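Local coordinates for protein L-asparaginase I (Vibrio cholerae, PDB 2OCD) that probably hydrolyses L-asparagine to L-aspartate and ammonium as a cytoplasmic homotetramer of the asparaginase 1 family, at residues 9-14 with 85-90; 38-43 with 127-132; 113-118 with 148-153. All blocks are in the same frame, centred on the assembly; numbering follows the deposited sequence.

In the fold
From the N terminus, strand 5-12 brings 9-14 to the sheet, and contact 1 closes the first long loop when the chain returns at 85-90 on strand 84-88. Contact 2 opens within that loop, at 38-43, but closes beyond it at 127-132 on helix 127-141, so it crosses contact 1. Contact 3 starts at 113-118, after contact 1 has closed, and ends at 148-153, crossing contact 2 in turn. Contacts 1 and 3 are in series and meet through the neighbouring strands 84-88 and 112-115 of one sheet. Contact 2 packs a peripheral loop on the helix that covers this sheet, with L132 touching V86 and L88.

Contact 1: 9-14 with 85-90; sequences AYTGGT and FVILHG
A9 sits between V86 and L88 of a parallel strand, A9 N giving to V86 O (3.0 Å) and A9 O accepting from L88 N (2.9 Å). T11, two residues beyond A9, grips L88 O twice. T11 N donates to L88 O at 3.0 Å, tilted from the carbonyl plane, whereas T11 OG1 donates to L88 O at 2.5 Å, in that plane and on a lone pair. The hydroxyl can reach it because chi1 of 71° sets OG1 between the backbone N and the carbonyl carbon. These are two inner strands of the N-terminal mixed sheet, 5-12 and 84-88, and at their C-terminal ends lies the predicted active site with T14, the probable nucleophile. Apolar contacts lie on both faces. Beside A9, T11 CG2 meets I87 CG2 at 3.7 Å. On the face of Y10 and L88, L88 CB comes to the tyrosine ring edge, 3.9 Å from Y10 CD1. Y10 OH donates in turn to G13 O (3.0 Å), tying the strand to the turn before T14. Past the strands two glycines allow a close backbone approach, G13 CA to G90 CA at 3.5 Å, and T14 OG1 makes a weak hydrogen bond to a bound acetate.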
# COMPACT_ATOMS: atom_id res chain seq x y z
N ALA B 9 17.06 -12.55 27.03
CA ALA B 9 16.75 -13.93 27.34
C ALA B 9 16.61 -14.68 26.01
O ALA B 9 15.64 -14.46 25.26
CB ALA B 9 15.45 -13.96 28.12
N TYR B 10 17.60 -15.53 25.67
CA TYR B 10 17.53 -16.33 24.42
C TYR B 10 16.85 -17.59 24.79
O TYR B 10 17.49 -18.51 25.30
CB TYR B 10 18.92 -16.64 23.80
CG TYR B 10 18.88 -17.55 22.60
CD1 TYR B 10 17.89 -17.43 21.63
CD2 TYR B 10 19.84 -18.52 22.41
CE1 TYR B 10 17.85 -18.26 20.51
CE2 TYR B 10 19.81 -19.37 21.30
CZ TYR B 10 18.82 -19.23 20.35
OH TYR B 10 18.75 -20.10 19.25
N THR B 11 15.55 -17.62 24.57
CA THR B 11 14.72 -18.72 25.00
C THR B 11 14.76 -19.86 23.97
O THR B 11 14.58 -21.03 24.31
CB THR B 11 13.30 -18.24 25.17
OG1 THR B 11 12.73 -17.98 23.90
CG2 THR B 11 13.29 -16.95 26.00
N GLY B 12 15.02 -19.48 22.73
CA GLY B 12 14.94 -20.40 21.59
C GLY B 12 14.70 -19.68 20.26
O GLY B 12 14.60 -18.43 20.18
N GLY B 13 14.62 -20.47 19.20
CA GLY B 13 14.23 -19.96 17.91
C GLY B 13 15.38 -19.76 16.96
O GLY B 13 16.51 -19.55 17.38
N THR B 14 15.05 -19.83 15.67
CA THR B 14 15.98 -19.70 14.55
C THR B 14 17.11 -18.63 14.71
O THR B 14 18.21 -18.81 14.20
CB THR B 14 15.16 -19.40 13.22
OG1 THR B 14 14.04 -20.30 13.12
CG2 THR B 14 16.05 -19.52 11.98
N PHE B 85 14.07 -5.45 28.94
CA PHE B 85 14.20 -6.88 28.66
C PHE B 85 13.80 -7.17 27.26
O PHE B 85 12.78 -6.67 26.82
CB PHE B 85 13.29 -7.65 29.60
CG PHE B 85 13.53 -7.30 31.03
CD1 PHE B 85 14.48 -7.97 31.76
CD2 PHE B 85 12.85 -6.24 31.63
CE1 PHE B 85 14.73 -7.64 33.02
CE2 PHE B 85 13.11 -5.89 32.89
CZ PHE B 85 14.06 -6.60 33.60
N VAL B 86 14.61 -7.98 26.57
CA VAL B 86 14.31 -8.51 25.24
C VAL B 86 14.28 -10.01 25.28
O VAL B 86 15.25 -10.64 25.67
CB VAL B 86 15.38 -8.12 24.19
CG1 VAL B 86 15.08 -8.78 22.80
CG2 VAL B 86 15.46 -6.61 24.05
N ILE B 87 13.18 -10.60 24.83
CA ILE B 87 13.03 -12.04 24.85
C ILE B 87 13.14 -12.50 23.41
O ILE B 87 12.25 -12.22 22.58
CB ILE B 87 11.66 -12.43 25.46
CG1 ILE B 87 11.63 -12.12 26.96
CG2 ILE B 87 11.35 -13.91 25.27
CD1 ILE B 87 10.18 -11.86 27.53
N LEU B 88 14.23 -13.20 23.11
CA LEU B 88 14.39 -13.92 21.81
C LEU B 88 13.69 -15.24 21.85
O LEU B 88 13.80 -15.97 22.79
CB LEU B 88 15.86 -14.14 21.44
CG LEU B 88 16.67 -12.86 21.31
CD1 LEU B 88 18.14 -13.20 20.89
CD2 LEU B 88 15.91 -11.82 20.32
N HIS B 89 12.97 -15.53 20.79
CA HIS B 89 11.89 -16.53 20.77
C HIS B 89 11.69 -16.98 19.32
O HIS B 89 11.92 -16.22 18.41
CB HIS B 89 10.62 -15.85 21.29
CG HIS B 89 9.51 -16.79 21.64
ND1 HIS B 89 8.87 -17.57 20.70
CD2 HIS B 89 8.90 -17.04 22.82
CE1 HIS B 89 7.91 -18.26 21.29
NE2 HIS B 89 7.91 -17.95 22.57
N GLY B 90 11.31 -18.22 19.10
CA GLY B 90 10.94 -18.66 17.78
C GLY B 90 9.59 -18.05 17.40
O GLY B 90 8.75 -17.81 18.28

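Contact 2: 38-43 with 127-132; sequences MPEFHR and DGQANL
F41 supplies the tight part of this contact, driving one corner of its ring against the side of L132. F41 CE1 lies 3.8 Å from L132 CG and 4.0 Å from L132 CD2, the two side chains crossing at about a right angle. In F41 chi1 of -72° sets CG beside the backbone N and anti to the carbonyl carbon, and the ring extends toward the helix, where F41 CZ stops 4.0 Å from Q129 O. In L132 it is the backbone N that CG stands anti to (chi1 -173°), and this leucine also touches V86 and L88 of strand 84-88, while F41 reaches L136 one turn further along. A short 3-10 turn, residues 39-41, thus rests on the first turns of helix 127-141, the helix of the beta-alpha-beta unit that covers one face of the N-terminal sheet. F41 N bonds to M38 O (3.1 Å), closing the turn that carries the ring, and this same M38 O lies in plane at the ring edge. Away from F41 the fit is looser and partly exposed. The selenomethionine M38 reaches Q129 CB with its terminal CE at 4.2 Å, and both residues also touch L121. E40 OE1 and Q129 NE2 approach to 3.5 Å, too poorly angled for a hydrogen bond, the carboxylate and amide planes nearly perpendicular at 86°. E40 also packs on E40 of the second subunit. The same loop makes further intersubunit contacts, P39 with P39 of the second subunit and R43 NH2 donating to A122 O of that subunit.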
# COMPACT_ATOMS: atom_id res chain seq x y z
N MSE B 38 29.69 -8.74 17.69
CA MSE B 38 29.65 -7.96 16.47
C MSE B 38 29.69 -6.52 16.94
O MSE B 38 28.89 -6.13 17.78
CB MSE B 38 28.33 -8.24 15.74
CG MSE B 38 28.22 -9.66 15.29
SE MSE B 38 26.40 -10.38 15.13
CE MSE B 38 25.57 -9.20 13.76
N PRO B 39 30.62 -5.72 16.43
CA PRO B 39 30.85 -4.37 16.95
C PRO B 39 29.63 -3.40 16.97
O PRO B 39 29.53 -2.51 17.84
CB PRO B 39 31.95 -3.85 16.03
CG PRO B 39 32.57 -5.06 15.44
CD PRO B 39 31.51 -6.04 15.30
N GLU B 40 28.71 -3.60 16.01
CA GLU B 40 27.43 -2.83 15.96
C GLU B 40 26.70 -2.81 17.32
O GLU B 40 26.01 -1.83 17.65
CB GLU B 40 26.43 -3.42 14.94
CG GLU B 40 27.02 -3.92 13.64
CD GLU B 40 27.29 -5.43 13.63
OE1 GLU B 40 26.32 -6.21 13.73
OE2 GLU B 40 28.48 -5.83 13.51
N PHE B 41 26.81 -3.91 18.07
CA PHE B 41 26.10 -4.02 19.35
C PHE B 41 26.89 -3.42 20.53
O PHE B 41 26.43 -3.43 21.67
CB PHE B 41 25.77 -5.50 19.62
CG PHE B 41 24.67 -6.04 18.75
CD1 PHE B 41 23.34 -5.94 19.13
CD2 PHE B 41 24.95 -6.62 17.51
CE1 PHE B 41 22.35 -6.41 18.30
CE2 PHE B 41 23.93 -7.11 16.69
CZ PHE B 41 22.66 -7.00 17.07
N HIS B 42 28.09 -2.91 20.27
CA HIS B 42 28.99 -2.48 21.31
C HIS B 42 29.52 -1.10 20.93
O HIS B 42 30.63 -0.93 20.35
CB HIS B 42 30.16 -3.46 21.47
CG HIS B 42 29.75 -4.83 21.89
ND1 HIS B 42 29.20 -5.09 23.12
CD2 HIS B 42 29.86 -6.02 21.27
CE1 HIS B 42 28.96 -6.39 23.23
NE2 HIS B 42 29.37 -6.97 22.12
N ARG B 43 28.69 -0.11 21.20
CA ARG B 43 29.01 1.25 20.86
C ARG B 43 28.25 2.11 21.83
O ARG B 43 27.18 1.72 22.30
CB ARG B 43 28.62 1.56 19.39
CG ARG B 43 27.17 1.30 19.07
CD ARG B 43 26.89 1.45 17.60
NE ARG B 43 27.01 2.85 17.25
CZ ARG B 43 27.33 3.32 16.04
NH1 ARG B 43 27.54 2.52 15.01
NH2 ARG B 43 27.44 4.62 15.88
N ASP B 127 17.43 -10.97 9.09
CA ASP B 127 16.56 -9.98 9.69
C ASP B 127 16.82 -9.88 11.17
O ASP B 127 16.47 -8.89 11.83
CB ASP B 127 15.07 -10.29 9.41
CG ASP B 127 14.68 -11.73 9.79
OD1 ASP B 127 15.43 -12.70 9.55
OD2 ASP B 127 13.58 -11.89 10.33
N GLY B 128 17.45 -10.91 11.73
CA GLY B 128 17.85 -10.88 13.11
C GLY B 128 18.64 -9.66 13.55
O GLY B 128 18.45 -9.16 14.67
N GLN B 129 19.54 -9.16 12.72
CA GLN B 129 20.44 -8.14 13.28
C GLN B 129 19.64 -6.87 13.48
O GLN B 129 19.68 -6.29 14.55
CB GLN B 129 21.74 -7.92 12.48
CG GLN B 129 21.54 -7.27 11.12
CD GLN B 129 22.70 -6.37 10.69
OE1 GLN B 129 22.85 -6.07 9.49
NE2 GLN B 129 23.52 -5.91 11.68
N ALA B 130 18.85 -6.46 12.50
CA ALA B 130 18.04 -5.26 12.66
C ALA B 130 16.99 -5.44 13.77
O ALA B 130 16.74 -4.51 14.51
CB ALA B 130 17.39 -4.88 11.36
N ASN B 131 16.39 -6.61 13.88
CA ASN B 131 15.36 -6.85 14.88
C ASN B 131 15.94 -6.81 16.31
O ASN B 131 15.34 -6.24 17.19
CB ASN B 131 14.69 -8.21 14.67
CG ASN B 131 13.61 -8.22 13.58
OD1 ASN B 131 13.21 -9.29 13.13
ND2 ASN B 131 13.13 -7.06 13.18
N LEU B 132 17.10 -7.38 16.53
CA LEU B 132 17.71 -7.30 17.85
C LEU B 132 18.32 -5.91 18.12
O LEU B 132 18.24 -5.38 19.25
CB LEU B 132 18.79 -8.37 18.04
CG LEU B 132 19.39 -8.47 19.45
CD1 LEU B 132 18.35 -8.57 20.57
CD2 LEU B 132 20.37 -9.63 19.50

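Contact 3: 113-118 with 148-153; sequences IVTGSQ and TLFFNN
V114 bonds through both its N and its carbonyl O, V114 N giving to T148 O at 2.9 Å and V114 O receiving from F150 N at 3.0 Å. The parallel strands 112-115 and 147-151 are the two strands of a beta-alpha-beta unit whose connecting element is helix 127-141. T115 carries the pairing further with its side chain: chi1 of -167° turns OG1 toward the neighbouring strand, where T115 OG1 donates to F150 O at 2.7 Å, tilted 33° from the carbonyl plane. On the same face I113 and F150 lie side by side, pointing the same way, with I113 CG2 3.8 Å from F150 CB. T148 OG1 comes up against I113 CG1 on that face too. At the end of strand 147-151, F151 turns its ring to the loop 116-118. F151 CE1 lies 3.4 Å from G116 O, which approaches the ring obliquely, while S117 N sits near the ring plane at the edge.

In the next shell, I113 and T115 also bond to strand 84-88, M94 of helix 94-104 packs on V114 and L149, and N131 of the crossover helix touches T115 and F150. Q118 is held by D127 OD2 at its backbone N and by G168 O at NE2. F151 touches T91, predicted to bind substrate, and meets F172 edge-to-face, while N152 OD1, which accepts a hydrogen bond from F172 N, lies in the plane of the F151 ring at its edge.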
# COMPACT_ATOMS: atom_id res chain seq x y z
N ILE B 113 10.18 -6.67 25.34
CA ILE B 113 10.07 -6.77 23.91
C ILE B 113 10.46 -8.18 23.50
O ILE B 113 11.60 -8.60 23.66
CB ILE B 113 11.04 -5.81 23.23
CG1 ILE B 113 10.90 -4.38 23.74
CG2 ILE B 113 10.77 -5.78 21.75
CD1 ILE B 113 11.70 -3.33 22.86
N VAL B 114 9.49 -8.90 22.95
CA VAL B 114 9.71 -10.22 22.36
C VAL B 114 10.07 -10.05 20.87
O VAL B 114 9.41 -9.32 20.14
CB VAL B 114 8.43 -11.07 22.47
CG1 VAL B 114 8.63 -12.48 21.87
CG2 VAL B 114 7.96 -11.10 23.93
N THR B 115 11.15 -10.68 20.44
CA THR B 115 11.52 -10.62 19.03
C THR B 115 12.23 -11.88 18.58
O THR B 115 12.41 -12.83 19.34
CB THR B 115 12.34 -9.33 18.72
OG1 THR B 115 12.42 -9.13 17.30
CG2 THR B 115 13.68 -9.37 19.29
N GLY B 116 12.60 -11.89 17.32
CA GLY B 116 13.20 -13.07 16.69
C GLY B 116 13.55 -12.75 15.25
O GLY B 116 13.65 -11.57 14.86
N SER B 117 13.73 -13.79 14.46
CA SER B 117 14.00 -13.64 13.06
C SER B 117 13.69 -14.92 12.28
O SER B 117 13.58 -15.99 12.84
CB SER B 117 15.46 -13.22 12.88
OG SER B 117 16.34 -14.35 13.00
N GLN B 118 13.50 -14.77 10.97
CA GLN B 118 13.29 -15.89 10.08
C GLN B 118 14.61 -16.55 9.80
O GLN B 118 14.67 -17.73 9.61
CB GLN B 118 12.74 -15.44 8.71
CG GLN B 118 11.34 -14.90 8.74
CD GLN B 118 10.88 -14.39 7.35
OE1 GLN B 118 10.30 -13.28 7.23
NE2 GLN B 118 11.14 -15.19 6.30
N THR B 148 5.66 -6.05 24.45
CA THR B 148 5.54 -5.70 23.03
C THR B 148 6.26 -6.72 22.14
O THR B 148 6.95 -7.63 22.64
CB THR B 148 6.10 -4.27 22.80
OG1 THR B 148 7.48 -4.21 23.21
CG2 THR B 148 5.25 -3.20 23.59
N LEU B 149 6.08 -6.58 20.82
CA LEU B 149 6.55 -7.60 19.86
C LEU B 149 7.14 -6.87 18.68
O LEU B 149 6.47 -6.05 18.04
CB LEU B 149 5.41 -8.54 19.42
CG LEU B 149 5.69 -9.78 18.55
CD1 LEU B 149 4.66 -10.93 18.70
CD2 LEU B 149 5.78 -9.47 17.08
N PHE B 150 8.41 -7.12 18.42
CA PHE B 150 9.07 -6.39 17.38
C PHE B 150 9.35 -7.30 16.17
O PHE B 150 10.01 -8.36 16.32
CB PHE B 150 10.32 -5.74 17.94
CG PHE B 150 10.99 -4.83 16.99
CD1 PHE B 150 10.40 -3.63 16.61
CD2 PHE B 150 12.21 -5.13 16.49
CE1 PHE B 150 11.02 -2.77 15.71
CE2 PHE B 150 12.82 -4.26 15.59
CZ PHE B 150 12.22 -3.10 15.20
N PHE B 151 8.82 -6.92 15.01
CA PHE B 151 9.05 -7.63 13.75
C PHE B 151 8.66 -6.75 12.57
O PHE B 151 7.83 -5.84 12.72
CB PHE B 151 8.26 -8.95 13.72
CG PHE B 151 9.04 -10.15 13.19
CD1 PHE B 151 9.90 -10.85 14.03
CD2 PHE B 151 8.86 -10.60 11.89
CE1 PHE B 151 10.58 -11.98 13.56
CE2 PHE B 151 9.51 -11.73 11.40
CZ PHE B 151 10.37 -12.43 12.23
N ASN B 152 9.25 -7.03 11.40
CA ASN B 152 8.98 -6.23 10.20
C ASN B 152 9.09 -4.74 10.52
O ASN B 152 8.21 -3.98 10.19
CB ASN B 152 7.57 -6.53 9.63
CG ASN B 152 7.22 -8.06 9.59
OD1 ASN B 152 6.50 -8.58 10.48
ND2 ASN B 152 7.70 -8.77 8.57
N ASN B 153 10.12 -4.31 11.26
CA ASN B 153 10.33 -2.88 11.55
C ASN B 153 9.23 -2.16 12.32
O ASN B 153 9.14 -0.92 12.33
CB ASN B 153 10.62 -2.10 10.27
CG ASN B 153 11.80 -2.65 9.53
OD1 ASN B 153 12.86 -2.89 10.10
ND2 ASN B 153 11.61 -2.86 8.24